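Long-range contacts in Lpg2148(MvcA) (Legionella pneumophila subsp. pneumophila str. Philadelphia 1, PDB 6K11), which probably removes ubiquitin from the host ubiquitin-conjugating enzyme UBE2N through a deamidase-type activity, thereby regulating UBE2N: residues A[80-85]-A[332-337]; A[125-130]-A[324-329]; A[155-160]-A[181-186]. All coordinates share one frame; numbering follows the deposited sequence.

Interaction 1 (A[80-85]-A[332-337]); sequences ELLLGK and TEINPE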
loop_
_atom_site.group_PDB
_atom_site.type_symbol
_atom_site.label_atom_id
_atom_site.label_comp_id
_atom_site.label_asym_id
_atom_site.label_seq_id
_atom_site.Cartn_x
_atom_site.Cartn_y
_atom_site.Cartn_z
ATOM N N GLU A 80 -0.876 -13.320 -8.554
ATOM C CA GLU A 80 -0.378 -14.690 -8.509
ATOM C C GLU A 80 -1.437 -15.679 -8.988
ATOM O O GLU A 80 -1.125 -16.639 -9.707
ATOM C CB GLU A 80 0.074 -15.024 -7.094
ATOM C CG GLU A 80 0.775 -16.350 -6.950
ATOM C CD GLU A 80 2.113 -16.213 -6.249
ATOM O OE1 GLU A 80 2.451 -17.104 -5.439
ATOM O OE2 GLU A 80 2.822 -15.210 -6.506
ATOM N N LEU A 81 -2.698 -15.467 -8.602
ATOM C CA LEU A 81 -3.739 -16.387 -9.037
ATOM C C LEU A 81 -3.966 -16.292 -10.538
ATOM O O LEU A 81 -4.110 -17.319 -11.220
ATOM C CB LEU A 81 -5.035 -16.115 -8.277
ATOM C CG LEU A 81 -5.009 -16.626 -6.834
ATOM C CD1 LEU A 81 -6.183 -16.039 -6.053
ATOM C CD2 LEU A 81 -5.050 -18.162 -6.836
ATOM N N LEU A 82 -3.973 -15.078 -11.083
ATOM C CA LEU A 82 -4.325 -14.925 -12.490
ATOM C C LEU A 82 -3.145 -15.209 -13.410
ATOM O O LEU A 82 -3.350 -15.646 -14.546
ATOM C CB LEU A 82 -4.872 -13.515 -12.751
ATOM C CG LEU A 82 -6.395 -13.345 -12.683
ATOM C CD1 LEU A 82 -6.988 -14.044 -11.440
ATOM C CD2 LEU A 82 -6.781 -11.849 -12.715
ATOM N N LEU A 83 -1.913 -14.975 -12.947
ATOM C CA LEU A 83 -0.738 -15.133 -13.793
ATOM C C LEU A 83 0.054 -16.401 -13.520
ATOM O O LEU A 83 0.785 -16.851 -14.412
ATOM C CB LEU A 83 0.207 -13.942 -13.625
ATOM C CG LEU A 83 -0.312 -12.640 -14.234
ATOM C CD1 LEU A 83 0.432 -11.455 -13.647
ATOM C CD2 LEU A 83 -0.132 -12.711 -15.745
ATOM N N GLY A 84 -0.044 -16.966 -12.323
ATOM C CA GLY A 84 0.906 -17.970 -11.883
ATOM C C GLY A 84 2.187 -17.343 -11.359
ATOM O O GLY A 84 2.523 -16.202 -11.655
ATOM N N LYS A 85 2.923 -18.123 -10.565
ATOM C CA LYS A 85 4.049 -17.577 -9.809
ATOM C C LYS A 85 5.112 -16.958 -10.722
ATOM O O LYS A 85 5.584 -15.842 -10.473
ATOM C CB LYS A 85 4.656 -18.676 -8.934
ATOM C CG LYS A 85 5.716 -18.203 -7.955
ATOM C CD LYS A 85 5.172 -18.204 -6.533
ATOM C CE LYS A 85 6.069 -17.422 -5.571
ATOM N NZ LYS A 85 5.554 -17.484 -4.166
ATOM N N THR A 332 -1.186 -6.351 -18.403
ATOM C CA THR A 332 -0.772 -7.593 -19.034
ATOM C C THR A 332 -2.005 -8.364 -19.471
ATOM O O THR A 332 -3.120 -8.142 -18.981
ATOM C CB THR A 332 0.088 -8.449 -18.093
ATOM O OG1 THR A 332 0.425 -9.675 -18.749
ATOM C CG2 THR A 332 -0.687 -8.772 -16.803
ATOM N N GLU A 333 -1.804 -9.263 -20.421
ATOM C CA GLU A 333 -2.884 -10.174 -20.757
ATOM C C GLU A 333 -2.872 -11.359 -19.803
ATOM O O GLU A 333 -1.857 -11.673 -19.174
ATOM C CB GLU A 333 -2.788 -10.636 -22.207
ATOM C CG GLU A 333 -2.530 -9.477 -23.146
ATOM C CD GLU A 333 -2.020 -9.901 -24.498
ATOM O OE1 GLU A 333 -0.925 -9.430 -24.901
ATOM O OE2 GLU A 333 -2.736 -10.670 -25.166
ATOM N N ILE A 334 -4.030 -12.002 -19.694
ATOM C CA ILE A 334 -4.269 -13.123 -18.794
ATOM C C ILE A 334 -4.633 -14.329 -19.648
ATOM O O ILE A 334 -5.381 -14.200 -20.623
ATOM C CB ILE A 334 -5.408 -12.788 -17.796
ATOM C CG1 ILE A 334 -4.902 -12.026 -16.558
ATOM C CG2 ILE A 334 -6.239 -14.013 -17.416
ATOM C CD1 ILE A 334 -3.443 -12.058 -16.341
ATOM N N ASN A 335 -4.117 -15.502 -19.281
ATOM C CA ASN A 335 -4.590 -16.751 -19.867
ATOM C C ASN A 335 -5.669 -17.341 -18.967
ATOM O O ASN A 335 -5.341 -17.859 -17.891
ATOM C CB ASN A 335 -3.432 -17.736 -20.035
ATOM C CG ASN A 335 -3.885 -19.093 -20.570
ATOM O OD1 ASN A 335 -5.065 -19.310 -20.863
ATOM N ND2 ASN A 335 -2.941 -20.005 -20.713
ATOM N N PRO A 336 -6.945 -17.306 -19.361
ATOM C CA PRO A 336 -8.002 -17.771 -18.448
ATOM C C PRO A 336 -7.894 -19.230 -18.066
ATOM O O PRO A 336 -8.312 -19.590 -16.959
ATOM C CB PRO A 336 -9.292 -17.503 -19.236
ATOM C CG PRO A 336 -8.940 -16.457 -20.204
ATOM C CD PRO A 336 -7.506 -16.727 -20.594
ATOM N N GLU A 337 -7.360 -20.092 -18.943
ATOM C CA GLU A 337 -7.246 -21.509 -18.596
ATOM C C GLU A 337 -6.292 -21.704 -17.437
ATOM O O GLU A 337 -6.543 -22.522 -16.545
ATOM C CB GLU A 337 -6.779 -22.337 -19.798
ATOM C CG GLU A 337 -7.642 -22.228 -21.048
ATOM C CD GLU A 337 -9.141 -22.475 -20.841
ATOM O OE1 GLU A 337 -9.896 -22.182 -21.811
ATOM O OE2 GLU A 337 -9.573 -22.992 -19.778
HETATM O O HOH W 1 -2.513 -16.122 -17.066
#

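Interaction 2 (A[125-130]-A[324-329]); sequences EIDRED and PLRVKF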
loop_
_atom_site.group_PDB
_atom_site.type_symbol
_atom_site.label_atom_id
_atom_site.label_comp_id
_atom_site.label_asym_id
_atom_site.label_seq_id
_atom_site.Cartn_x
_atom_site.Cartn_y
_atom_site.Cartn_z
ATOM N N GLU A 125 -1.047 1.703 -8.878
ATOM C CA GLU A 125 -0.423 2.185 -7.653
ATOM C C GLU A 125 -0.702 3.676 -7.523
ATOM O O GLU A 125 -0.523 4.430 -8.483
ATOM C CB GLU A 125 1.084 1.906 -7.659
ATOM C CG GLU A 125 1.789 2.280 -6.361
ATOM C CD GLU A 125 1.624 1.231 -5.267
ATOM O OE1 GLU A 125 1.286 0.060 -5.589
ATOM O OE2 GLU A 125 1.842 1.585 -4.076
ATOM N N ILE A 126 -1.183 4.094 -6.359
ATOM C CA ILE A 126 -1.415 5.502 -6.064
ATOM C C ILE A 126 -0.349 5.940 -5.077
ATOM O O ILE A 126 -0.204 5.331 -4.013
ATOM C CB ILE A 126 -2.816 5.755 -5.479
ATOM C CG1 ILE A 126 -3.898 5.016 -6.272
ATOM C CG2 ILE A 126 -3.102 7.261 -5.383
ATOM C CD1 ILE A 126 -4.251 5.660 -7.562
ATOM N N ASP A 127 0.386 6.992 -5.428
ATOM C CA ASP A 127 1.406 7.579 -4.570
ATOM C C ASP A 127 0.938 8.939 -4.074
ATOM O O ASP A 127 0.221 9.656 -4.777
ATOM C CB ASP A 127 2.733 7.772 -5.316
ATOM C CG ASP A 127 3.366 6.469 -5.734
ATOM O OD1 ASP A 127 3.155 5.466 -5.022
ATOM O OD2 ASP A 127 4.067 6.450 -6.772
ATOM N N ARG A 128 1.364 9.298 -2.869
ATOM C CA ARG A 128 1.160 10.651 -2.375
ATOM C C ARG A 128 2.510 11.340 -2.228
ATOM O O ARG A 128 3.523 10.696 -1.949
ATOM C CB ARG A 128 0.428 10.652 -1.038
ATOM C CG ARG A 128 1.167 9.943 0.060
ATOM C CD ARG A 128 0.289 9.858 1.285
ATOM N NE ARG A 128 1.073 9.711 2.500
ATOM C CZ ARG A 128 1.424 8.543 3.017
ATOM N NH1 ARG A 128 1.051 7.407 2.419
ATOM N NH2 ARG A 128 2.133 8.514 4.135
ATOM N N GLU A 129 2.513 12.655 -2.426
ATOM C CA GLU A 129 3.737 13.446 -2.343
ATOM C C GLU A 129 3.897 13.953 -0.917
ATOM O O GLU A 129 3.051 14.704 -0.416
ATOM C CB GLU A 129 3.707 14.601 -3.339
ATOM C CG GLU A 129 5.073 15.215 -3.600
ATOM C CD GLU A 129 4.981 16.469 -4.444
ATOM O OE1 GLU A 129 3.953 17.172 -4.332
ATOM O OE2 GLU A 129 5.925 16.754 -5.214
ATOM N N ASP A 130 4.979 13.541 -0.267
ATOM C CA ASP A 130 5.145 13.712 1.175
ATOM C C ASP A 130 6.554 14.217 1.483
ATOM O O ASP A 130 7.359 13.510 2.099
ATOM C CB ASP A 130 4.864 12.384 1.883
ATOM C CG ASP A 130 4.835 12.510 3.389
ATOM O OD1 ASP A 130 4.362 13.553 3.889
ATOM O OD2 ASP A 130 5.271 11.558 4.067
ATOM N N PRO A 324 -0.841 16.089 -2.819
ATOM C CA PRO A 324 -0.929 15.648 -4.215
ATOM C C PRO A 324 -0.803 14.139 -4.329
ATOM O O PRO A 324 -0.055 13.503 -3.581
ATOM C CB PRO A 324 0.263 16.352 -4.884
ATOM C CG PRO A 324 0.520 17.558 -4.028
ATOM C CD PRO A 324 0.183 17.138 -2.627
ATOM N N LEU A 325 -1.548 13.573 -5.277
ATOM C CA LEU A 325 -1.505 12.154 -5.590
ATOM C C LEU A 325 -1.176 11.982 -7.062
ATOM O O LEU A 325 -1.427 12.870 -7.884
ATOM C CB LEU A 325 -2.849 11.459 -5.290
ATOM C CG LEU A 325 -3.455 11.612 -3.895
ATOM C CD1 LEU A 325 -4.891 11.048 -3.867
ATOM C CD2 LEU A 325 -2.582 10.927 -2.864
ATOM N N ARG A 326 -0.623 10.818 -7.393
ATOM C CA ARG A 326 -0.381 10.446 -8.776
ATOM C C ARG A 326 -0.748 8.984 -8.959
ATOM O O ARG A 326 -0.655 8.184 -8.025
ATOM C CB ARG A 326 1.076 10.679 -9.196
ATOM C CG ARG A 326 2.070 9.811 -8.490
ATOM C CD ARG A 326 3.429 9.927 -9.154
ATOM N NE ARG A 326 4.391 9.018 -8.550
ATOM C CZ ARG A 326 5.704 9.209 -8.556
ATOM N NH1 ARG A 326 6.220 10.279 -9.151
ATOM N NH2 ARG A 326 6.496 8.323 -7.975
ATOM N N VAL A 327 -1.160 8.649 -10.176
ATOM C CA VAL A 327 -1.645 7.320 -10.525
ATOM C C VAL A 327 -0.703 6.736 -11.566
ATOM O O VAL A 327 -0.403 7.392 -12.571
ATOM C CB VAL A 327 -3.085 7.367 -11.068
ATOM C CG1 VAL A 327 -3.626 5.960 -11.279
ATOM C CG2 VAL A 327 -3.996 8.182 -10.143
ATOM N N LYS A 328 -0.242 5.509 -11.331
ATOM C CA LYS A 328 0.565 4.777 -12.294
ATOM C C LYS A 328 -0.009 3.376 -12.431
ATOM O O LYS A 328 -0.697 2.880 -11.535
ATOM C CB LYS A 328 2.052 4.717 -11.892
ATOM C CG LYS A 328 2.311 4.293 -10.466
ATOM C CD LYS A 328 3.747 4.626 -9.988
ATOM C CE LYS A 328 4.061 3.836 -8.715
ATOM N NZ LYS A 328 5.216 4.318 -7.922
ATOM N N PHE A 329 0.284 2.741 -13.567
ATOM C CA PHE A 329 -0.359 1.486 -13.919
ATOM C C PHE A 329 0.586 0.641 -14.757
ATOM O O PHE A 329 1.529 1.138 -15.379
ATOM C CB PHE A 329 -1.659 1.718 -14.698
ATOM C CG PHE A 329 -1.425 2.232 -16.088
ATOM C CD1 PHE A 329 -1.273 1.355 -17.157
ATOM C CD2 PHE A 329 -1.318 3.594 -16.325
ATOM C CE1 PHE A 329 -1.034 1.822 -18.438
ATOM C CE2 PHE A 329 -1.083 4.075 -17.607
ATOM C CZ PHE A 329 -0.934 3.183 -18.666
#

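Interaction 3 (A[155-160]-A[181-186]); sequences LLENKL and QLFNAI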
loop_
_atom_site.group_PDB
_atom_site.type_symbol
_atom_site.label_atom_id
_atom_site.label_comp_id
_atom_site.label_asym_id
_atom_site.label_seq_id
_atom_site.Cartn_x
_atom_site.Cartn_y
_atom_site.Cartn_z
ATOM N N LEU A 155 20.094 19.227 11.260
ATOM C CA LEU A 155 21.237 20.136 11.283
ATOM C C LEU A 155 22.084 19.827 12.510
ATOM O O LEU A 155 21.643 20.021 13.648
ATOM C CB LEU A 155 20.788 21.597 11.281
ATOM C CG LEU A 155 21.898 22.629 11.537
ATOM C CD1 LEU A 155 22.939 22.611 10.396
ATOM C CD2 LEU A 155 21.282 24.014 11.689
ATOM N N LEU A 156 23.300 19.352 12.273
ATOM C CA LEU A 156 24.279 19.070 13.308
ATOM C C LEU A 156 25.324 20.177 13.313
ATOM O O LEU A 156 25.341 21.045 12.431
ATOM C CB LEU A 156 24.950 17.711 13.073
ATOM C CG LEU A 156 24.247 16.394 13.405
ATOM C CD1 LEU A 156 22.853 16.309 12.808
ATOM C CD2 LEU A 156 25.108 15.235 12.911
ATOM N N GLU A 157 26.216 20.127 14.313
ATOM C CA GLU A 157 27.354 21.048 14.331
ATOM C C GLU A 157 28.144 20.983 13.030
ATOM O O GLU A 157 28.656 22.003 12.558
ATOM C CB GLU A 157 28.292 20.741 15.506
ATOM C CG GLU A 157 27.702 20.969 16.879
ATOM C CD GLU A 157 27.328 19.666 17.549
ATOM O OE1 GLU A 157 26.797 18.778 16.842
ATOM O OE2 GLU A 157 27.570 19.522 18.767
ATOM N N ASN A 158 28.273 19.789 12.439
ATOM C CA ASN A 158 29.178 19.616 11.311
ATOM C C ASN A 158 28.564 18.895 10.117
ATOM O O ASN A 158 29.299 18.544 9.184
ATOM C CB ASN A 158 30.444 18.875 11.748
ATOM C CG ASN A 158 30.154 17.656 12.597
ATOM O OD1 ASN A 158 29.048 17.101 12.579
ATOM N ND2 ASN A 158 31.160 17.226 13.357
ATOM N N LYS A 159 27.254 18.672 10.108
ATOM C CA LYS A 159 26.606 17.993 8.993
ATOM C C LYS A 159 25.203 18.567 8.834
ATOM O O LYS A 159 24.587 19.011 9.806
ATOM C CB LYS A 159 26.550 16.473 9.214
ATOM C CG LYS A 159 27.914 15.758 9.258
ATOM C CD LYS A 159 28.293 15.190 7.884
ATOM C CE LYS A 159 29.643 14.449 7.895
ATOM N NZ LYS A 159 30.020 14.068 9.275
ATOM N N LEU A 160 24.733 18.614 7.591
ATOM C CA LEU A 160 23.351 18.944 7.251
ATOM C C LEU A 160 22.831 17.759 6.450
ATOM O O LEU A 160 23.317 17.503 5.342
ATOM C CB LEU A 160 23.261 20.246 6.449
ATOM C CG LEU A 160 21.864 20.686 5.996
ATOM C CD1 LEU A 160 20.991 21.035 7.214
ATOM C CD2 LEU A 160 21.952 21.866 5.057
ATOM N N GLN A 181 28.250 27.258 11.492
ATOM C CA GLN A 181 27.694 28.605 11.447
ATOM C C GLN A 181 26.167 28.582 11.474
ATOM O O GLN A 181 25.536 29.298 12.261
ATOM C CB GLN A 181 28.221 29.319 10.205
ATOM C CG GLN A 181 27.745 30.740 10.061
ATOM C CD GLN A 181 26.449 30.810 9.309
ATOM O OE1 GLN A 181 26.304 30.189 8.258
ATOM N NE2 GLN A 181 25.485 31.554 9.842
ATOM N N LEU A 182 25.551 27.781 10.600
ATOM C CA LEU A 182 24.092 27.674 10.584
ATOM C C LEU A 182 23.568 27.150 11.911
ATOM O O LEU A 182 22.520 27.598 12.396
ATOM C CB LEU A 182 23.643 26.740 9.449
ATOM C CG LEU A 182 23.808 27.189 8.004
ATOM C CD1 LEU A 182 23.608 25.998 7.044
ATOM C CD2 LEU A 182 22.835 28.303 7.691
ATOM N N PHE A 183 24.287 26.192 12.509
ATOM C CA PHE A 183 23.867 25.601 13.776
ATOM C C PHE A 183 23.750 26.668 14.858
ATOM O O PHE A 183 22.740 26.745 15.573
ATOM C CB PHE A 183 24.864 24.513 14.175
ATOM C CG PHE A 183 24.541 23.794 15.460
ATOM C CD1 PHE A 183 25.002 24.274 16.676
ATOM C CD2 PHE A 183 23.820 22.611 15.447
ATOM C CE1 PHE A 183 24.734 23.604 17.854
ATOM C CE2 PHE A 183 23.550 21.933 16.623
ATOM C CZ PHE A 183 24.012 22.433 17.830
ATOM N N ASN A 184 24.764 27.518 14.972
ATOM C CA ASN A 184 24.774 28.556 15.996
ATOM C C ASN A 184 23.942 29.781 15.621
ATOM O O ASN A 184 23.729 30.648 16.470
ATOM C CB ASN A 184 26.226 28.946 16.294
ATOM C CG ASN A 184 26.975 27.842 17.011
ATOM O OD1 ASN A 184 27.973 27.326 16.509
ATOM N ND2 ASN A 184 26.480 27.451 18.185
ATOM N N ALA A 185 23.454 29.877 14.385
ATOM C CA ALA A 185 22.563 30.966 13.999
ATOM C C ALA A 185 21.098 30.658 14.277
ATOM O O ALA A 185 20.251 31.559 14.181
ATOM C CB ALA A 185 22.730 31.294 12.510
ATOM N N ILE A 186 20.775 29.414 14.615
ATOM C CA ILE A 186 19.403 28.999 14.861
ATOM C C ILE A 186 19.222 28.815 16.362
ATOM O O ILE A 186 20.159 28.419 17.065
ATOM C CB ILE A 186 19.082 27.727 14.052
ATOM C CG1 ILE A 186 19.129 28.083 12.561
ATOM C CG2 ILE A 186 17.721 27.144 14.433
ATOM C CD1 ILE A 186 18.970 26.931 11.591
#

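Interaction 1 (A[80-85]-A[332-337])
Leu-83, in the last turn of helix 71-83, lays its CD2 methyl on the end of Ile-334, crossing that side chain at about a right angle. Leu-83 CD2 stands only 3.4 Å from Ile-334 CD1, a close approach for two methyls. Ile-334 is modelled with chi2 near eclipsed (-16°), so strain is possible but doubtful. Ile-334 CG1 also meets Leu-82 CB at 4.1 Å, and Thr-332 CG2 reaches Leu-83 CD2 at the same distance. No direct hydrogen bond joins the two segments. A water bridges them instead, donating to Leu-82 O (2.7 Å) and accepting from Asn-335 N (2.8 Å), so a helix-end carbonyl and a loop amide are satisfied together. Asn-335 is the N-cap of helix 336-351: its OD1 takes Glu-337 N at 3.1 Å, the donor lying well above the amide plane. The contact thus packs the end of one helix against a strand-to-helix junction. Phe-91 of helix 85-93 borders Leu-83 and Thr-332, Val-8 of helix 4-19 touches Leu-82, and Leu-121 of strand 120-129 lies against both Leu-82 and Ile-334.

Interaction 2 (A[125-130]-A[324-329])
Ile-126 and Val-327 face each other as a non-hydrogen-bonded pair in the antiparallel ladder that joins strands 120-129 and 325-333 in an antiparallel beta-sheet. The short strand axes run 4.7 Å apart, their directions differing by 155°. Two hydrogen-bonded pairs satisfy the backbone: Glu-125 and Lys-328 exchange both N-H groups and carbonyls, and Asp-127 and Arg-326 do the same. Past them, Glu-129 N donates to Pro-324 O (2.9 Å). Ile-126 and Arg-128 turn their backbone polar groups to strand 228-238 instead, bonding to Ser-231 and His-232 and to Ile-229, while Val-327 bonds to Leu-99. Some carbonyls also receive CA-H groups: Leu-325 CA approaches Asp-127 O at 3.1 Å. On the face of Ile-126, its CD1 lies 3.6 Å from Val-327 CG2, and Leu-325 CD2 packs on Arg-128 CB.

The opposite face carries a salt-bridge network centred on Asp-127. Lys-328 first runs beside Glu-125, its CE 3.6 Å from Glu-125 CG, then crosses Asp-127 at about a right angle. Arg-326, with CG between its backbone N and carbonyl carbon (chi1 66°), sends its extended chain up from the sheet, beside Asp-127, and presents the guanidinium edge to its carboxylate, the two planes 58° apart. Trp-228 meets this guanidinium in a cation-pi contact. The buried charge of Asp-127 is thus matched by two cations, which would be expected to favour its ionised form. A single oxygen takes all three donors. Asp-127 OD2 receives Arg-326 NE on its anti lone pair (3.1 Å). Arg-326 NH2 meets Asp-127 OD2 on the anti side but out of the carboxylate plane (3.3 Å). Lys-328 NZ reaches the syn lone pair of Asp-127 OD2 (2.7 Å).

Interaction 3 (A[155-160]-A[181-186])
Leu-155, at the end of strand 152-155, sets its CD2 methyl against the end of helix 176-185 and the residue after it, touching Phe-183 CA and Ile-186 CD1, each at 3.7 Å, and Leu-182 CB at 4.2 Å. With CG anti to the backbone N (chi1 170°), the side chain extends toward the helix, while Leu-155 O lies in plane at the edge of the Phe-183 ring. Leu-156 points away from the helix and packs on Phe-143; its carbonyl carbon approaches Phe-183 CD2 at 3.6 Å. The chain then reverses: Leu-156 N donates to Lys-159 O (2.8 Å), closing the turn of a beta hairpin whose arms are strands 152-155 and 160-163, within the MvcA insertion domain. Glu-157, in this turn, lies alongside Phe-183. Glu-157 CG sits 4.0 Å above the centroid of the Phe-183 ring, only 9° off the normal, a CH-pi contact with a ring that also meets Lys-137 in a cation-pi contact. The Glu-157 side chain bends at chi2, bringing the carboxylate within 11° of parallel to the ring; OE1 accepts from Asn-140 N, and Glu-157 O bonds to Thr-180 OG1, tying the turn to the helix a second way.

Overall arrangement
Interactions 1 and 2 share strand 325-333 and reach the same antiparallel sheet: interaction 2 pairs that strand with strand 120-129, whereas interaction 1 packs its far end against helix 71-83, the two centres 26 Å apart. Interaction 3 belongs to the insertion domain, on the other side of the chain's centre from interaction 1; their centres are 55 Å apart, and those of interactions 2 and 3 are 34 Å apart. Along the chain the contacts are nested, 3 inside 2 inside 1. Strands 120-129 and 325-333 therefore bracket the insertion in sequence, and the sheet is completed by chain returning from it, so the inserted domain projects from a body closed by distant segments.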